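Probable fimbrial chaperone YadV (Escherichia coli K-12, PDB 5GHU) probably acts as a periplasmic chaperone that helps pilin subunits fold for assembly into fimbriae, and could contribute to adhesion to surfaces. Local coordinates at residues 83-87 against 157-161. Numbering follows the deposited sequence.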
ATOM      1  N   ASP A  83       1.545 -16.203   9.656  1.00 23.29           N
ATOM      2  CA  ASP A  83       0.801 -16.871   8.603  1.00 21.58           C
ATOM      3  C   ASP A  83       0.208 -15.926   7.577  1.00 21.80           C
ATOM      4  O   ASP A  83      -0.554 -16.368   6.740  1.00 21.42           O
ATOM      5  CB  ASP A  83      -0.371 -17.667   9.198  1.00 23.32           C
ATOM      6  CG  ASP A  83      -1.366 -16.799   9.905  1.00 25.09           C
ATOM      7  OD1 ASP A  83      -1.155 -15.580  10.163  1.00 24.17           O
ATOM      8  OD2 ASP A  83      -2.448 -17.358  10.249  1.00 28.82           O
ATOM      9  N   ARG A  84       0.634 -14.673   7.615  1.00 18.40           N
ATOM     10  CA  ARG A  84       0.079 -13.682   6.673  1.00 17.20           C
ATOM     11  C   ARG A  84       0.898 -12.449   6.758  1.00 18.06           C
ATOM     12  O   ARG A  84       1.612 -12.243   7.727  1.00 19.54           O
ATOM     13  CB  ARG A  84      -1.390 -13.372   7.053  1.00 18.29           C
ATOM     14  CG  ARG A  84      -1.535 -12.584   8.368  1.00 19.74           C
ATOM     15  CD  ARG A  84      -3.007 -12.630   8.824  1.00 22.53           C
ATOM     16  NE  ARG A  84      -3.343 -13.959   9.311  1.00 23.10           N
ATOM     17  CZ  ARG A  84      -4.592 -14.382   9.514  1.00 26.88           C
ATOM     18  NH1 ARG A  84      -5.618 -13.563   9.250  1.00 24.56           N
ATOM     19  NH2 ARG A  84      -4.815 -15.613   9.969  1.00 26.39           N
ATOM     20  N   GLU A  85       0.807 -11.613   5.738  1.00 18.32           N
ATOM     21  CA  GLU A  85       1.442 -10.294   5.770  1.00 15.93           C
ATOM     22  C   GLU A  85       0.773  -9.383   6.788  1.00 17.82           C
ATOM     23  O   GLU A  85      -0.427  -9.531   7.155  1.00 21.01           O
ATOM     24  CB  GLU A  85       1.305  -9.622   4.407  1.00 17.39           C
ATOM     25  CG  GLU A  85       2.193 -10.279   3.328  1.00 17.30           C
ATOM     26  CD  GLU A  85       2.159  -9.437   2.056  1.00 19.30           C
ATOM     27  OE1 GLU A  85       1.110  -8.816   1.664  1.00 18.38           O
ATOM     28  OE2 GLU A  85       3.234  -9.383   1.427  1.00 20.87           O
ATOM     29  N   SER A  86       1.587  -8.432   7.269  1.00 20.11           N
ATOM     30  CA  SER A  86       1.085  -7.305   8.101  1.00 19.49           C
ATOM     31  C   SER A  86       1.476  -6.015   7.414  1.00 23.94           C
ATOM     32  O   SER A  86       2.555  -5.907   6.879  1.00 24.31           O
ATOM     33  CB  SER A  86       1.704  -7.319   9.509  1.00 22.05           C
ATOM     34  OG  SER A  86       1.223  -8.402  10.255  1.00 23.48           O
ATOM     35  N   VAL A  87       0.635  -4.999   7.457  1.00 18.47           N
ATOM     36  CA  VAL A  87       0.945  -3.756   6.789  1.00 19.99           C
ATOM     37  C   VAL A  87       1.126  -2.624   7.810  1.00 21.09           C
ATOM     38  O   VAL A  87       0.437  -2.532   8.864  1.00 23.62           O
ATOM     39  CB  VAL A  87      -0.158  -3.346   5.748  1.00 20.24           C
ATOM     40  CG1 VAL A  87      -1.498  -2.934   6.453  1.00 20.75           C
ATOM     41  CG2 VAL A  87       0.353  -2.235   4.817  1.00 22.78           C
ATOM     42  N   THR A 157      -5.977 -15.428   0.249  1.00 17.14           N
ATOM     43  CA  THR A 157      -4.497 -15.612   0.289  1.00 15.84           C
ATOM     44  C   THR A 157      -3.908 -14.968   1.562  1.00 17.02           C
ATOM     45  O   THR A 157      -4.537 -14.078   2.207  1.00 17.03           O
ATOM     46  CB  THR A 157      -3.761 -14.979  -0.923  1.00 16.10           C
ATOM     47  OG1 THR A 157      -3.637 -13.568  -0.739  1.00 16.95           O
ATOM     48  CG2 THR A 157      -4.498 -15.252  -2.226  1.00 17.16           C
ATOM     49  N   PRO A 158      -2.643 -15.270   1.844  1.00 17.65           N
ATOM     50  CA  PRO A 158      -1.942 -14.566   2.952  1.00 16.63           C
ATOM     51  C   PRO A 158      -1.308 -13.242   2.614  1.00 19.26           C
ATOM     52  O   PRO A 158      -0.588 -12.692   3.435  1.00 17.50           O
ATOM     53  CB  PRO A 158      -0.835 -15.570   3.356  1.00 16.91           C
ATOM     54  CG  PRO A 158      -0.555 -16.325   2.018  1.00 20.50           C
ATOM     55  CD  PRO A 158      -1.932 -16.475   1.356  1.00 18.16           C
ATOM     56  N   TYR A 159      -1.620 -12.697   1.432  1.00 17.21           N
ATOM     57  CA  TYR A 159      -1.047 -11.447   0.960  1.00 17.11           C
ATOM     58  C   TYR A 159      -2.078 -10.337   0.841  1.00 17.21           C
ATOM     59  O   TYR A 159      -3.239 -10.595   0.478  1.00 17.58           O
ATOM     60  CB  TYR A 159      -0.421 -11.630  -0.446  1.00 16.48           C
ATOM     61  CG  TYR A 159       0.620 -12.716  -0.496  1.00 16.35           C
ATOM     62  CD1 TYR A 159       1.879 -12.469   0.055  1.00 19.22           C
ATOM     63  CD2 TYR A 159       0.348 -13.956  -1.091  1.00 17.11           C
ATOM     64  CE1 TYR A 159       2.883 -13.466  -0.002  1.00 23.58           C
ATOM     65  CE2 TYR A 159       1.373 -14.962  -1.185  1.00 18.27           C
ATOM     66  CZ  TYR A 159       2.616 -14.674  -0.628  1.00 24.05           C
ATOM     67  OH  TYR A 159       3.658 -15.612  -0.622  1.00 22.92           O
ATOM     68  N   TYR A 160      -1.658  -9.129   1.161  1.00 14.41           N
ATOM     69  CA  TYR A 160      -2.469  -7.978   0.753  1.00 16.15           C
ATOM     70  C   TYR A 160      -2.563  -7.920  -0.755  1.00 17.93           C
ATOM     71  O   TYR A 160      -1.597  -8.258  -1.492  1.00 17.79           O
ATOM     72  CB  TYR A 160      -1.864  -6.635   1.246  1.00 17.17           C
ATOM     73  CG  TYR A 160      -1.977  -6.464   2.718  1.00 15.52           C
ATOM     74  CD1 TYR A 160      -1.079  -7.061   3.600  1.00 16.83           C
ATOM     75  CD2 TYR A 160      -3.045  -5.790   3.236  1.00 16.76           C
ATOM     76  CE1 TYR A 160      -1.230  -6.923   4.973  1.00 20.81           C
ATOM     77  CE2 TYR A 160      -3.200  -5.657   4.659  1.00 18.75           C
ATOM     78  CZ  TYR A 160      -2.264  -6.231   5.478  1.00 20.36           C
ATOM     79  OH  TYR A 160      -2.445  -6.119   6.850  1.00 22.61           O
ATOM     80  N   VAL A 161      -3.710  -7.399  -1.214  1.00 16.88           N
ATOM     81  CA  VAL A 161      -3.811  -6.931  -2.607  1.00 17.06           C
ATOM     82  C   VAL A 161      -4.147  -5.457  -2.608  1.00 16.60           C
ATOM     83  O   VAL A 161      -5.064  -5.004  -1.912  1.00 17.98           O
ATOM     84  CB  VAL A 161      -4.864  -7.702  -3.437  1.00 15.40           C
ATOM     85  CG1 VAL A 161      -4.990  -7.086  -4.865  1.00 17.84           C
ATOM     86  CG2 VAL A 161      -4.458  -9.191  -3.570  1.00 17.66           C
TER
HETATM   87  O   HOH W   1       1.133  -7.667  -0.880  1.00 23.47           O
HETATM   88  O   HOH W   2      -2.551  -8.769   8.619  1.00 39.09           O
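Glu85 keeps CG beside its backbone N (chi1 -71°) and runs straight on from there, which carries its carboxylate between Tyr159 and Tyr160. Tyr160 has a similar first torsion (chi1 -70°), and its ring passes Glu85, CD1 near OE1, to end at Val87. The contact joins the two immunoglobulin-like domains of a PapD-type chaperone. Residues 83-87 take in the start of strand 86-95 of the N-terminal domain; residues 157-161 belong to the C-terminal domain, in the loop between strands 150-155 and 163-170.

Direct hydrogen bonds link the two domains. Glu85 N gives a nearly straight one to Pro158 O at 2.9 Å. Tyr160 N returns one to Glu85 OE1 at 2.8 Å, arriving on the anti side of the carboxylate and somewhat out of its plane. OE1 also accepts from a water that bridges to Tyr160 O. The other oxygen, OE2, forms a salt bridge with Arg123 of strand 114-123. Glu85 is buried, and these partners satisfy both oxygens; the arginine probably favours the charged form.

The Glu85 carboxylate lies at the edge of the Tyr159 ring, with the two planes 85° apart. Tyr159 OH is hydrogen-bonded to Gly129 O. Pro158 packs its CB against Asp83 O at 3.5 Å. Within 83-87, the guanidinium of Arg84 grips Asp83 side-on in a salt bridge, NE to OD1 and NH2 to OD2.

Val87 covers one face of the Tyr160 ring in a CH-pi contact, CB standing 4.0 Å from the ring centroid. Phe121 also meets this ring. Replacing Tyr160 by an alanine would probably open a gap against Val87 and Phe121 and leave a second water without its hydroxyl partner. That water, 2.7 Å from Glu85 O, donates to the carbonyl and also bonds to Tyr160 OH.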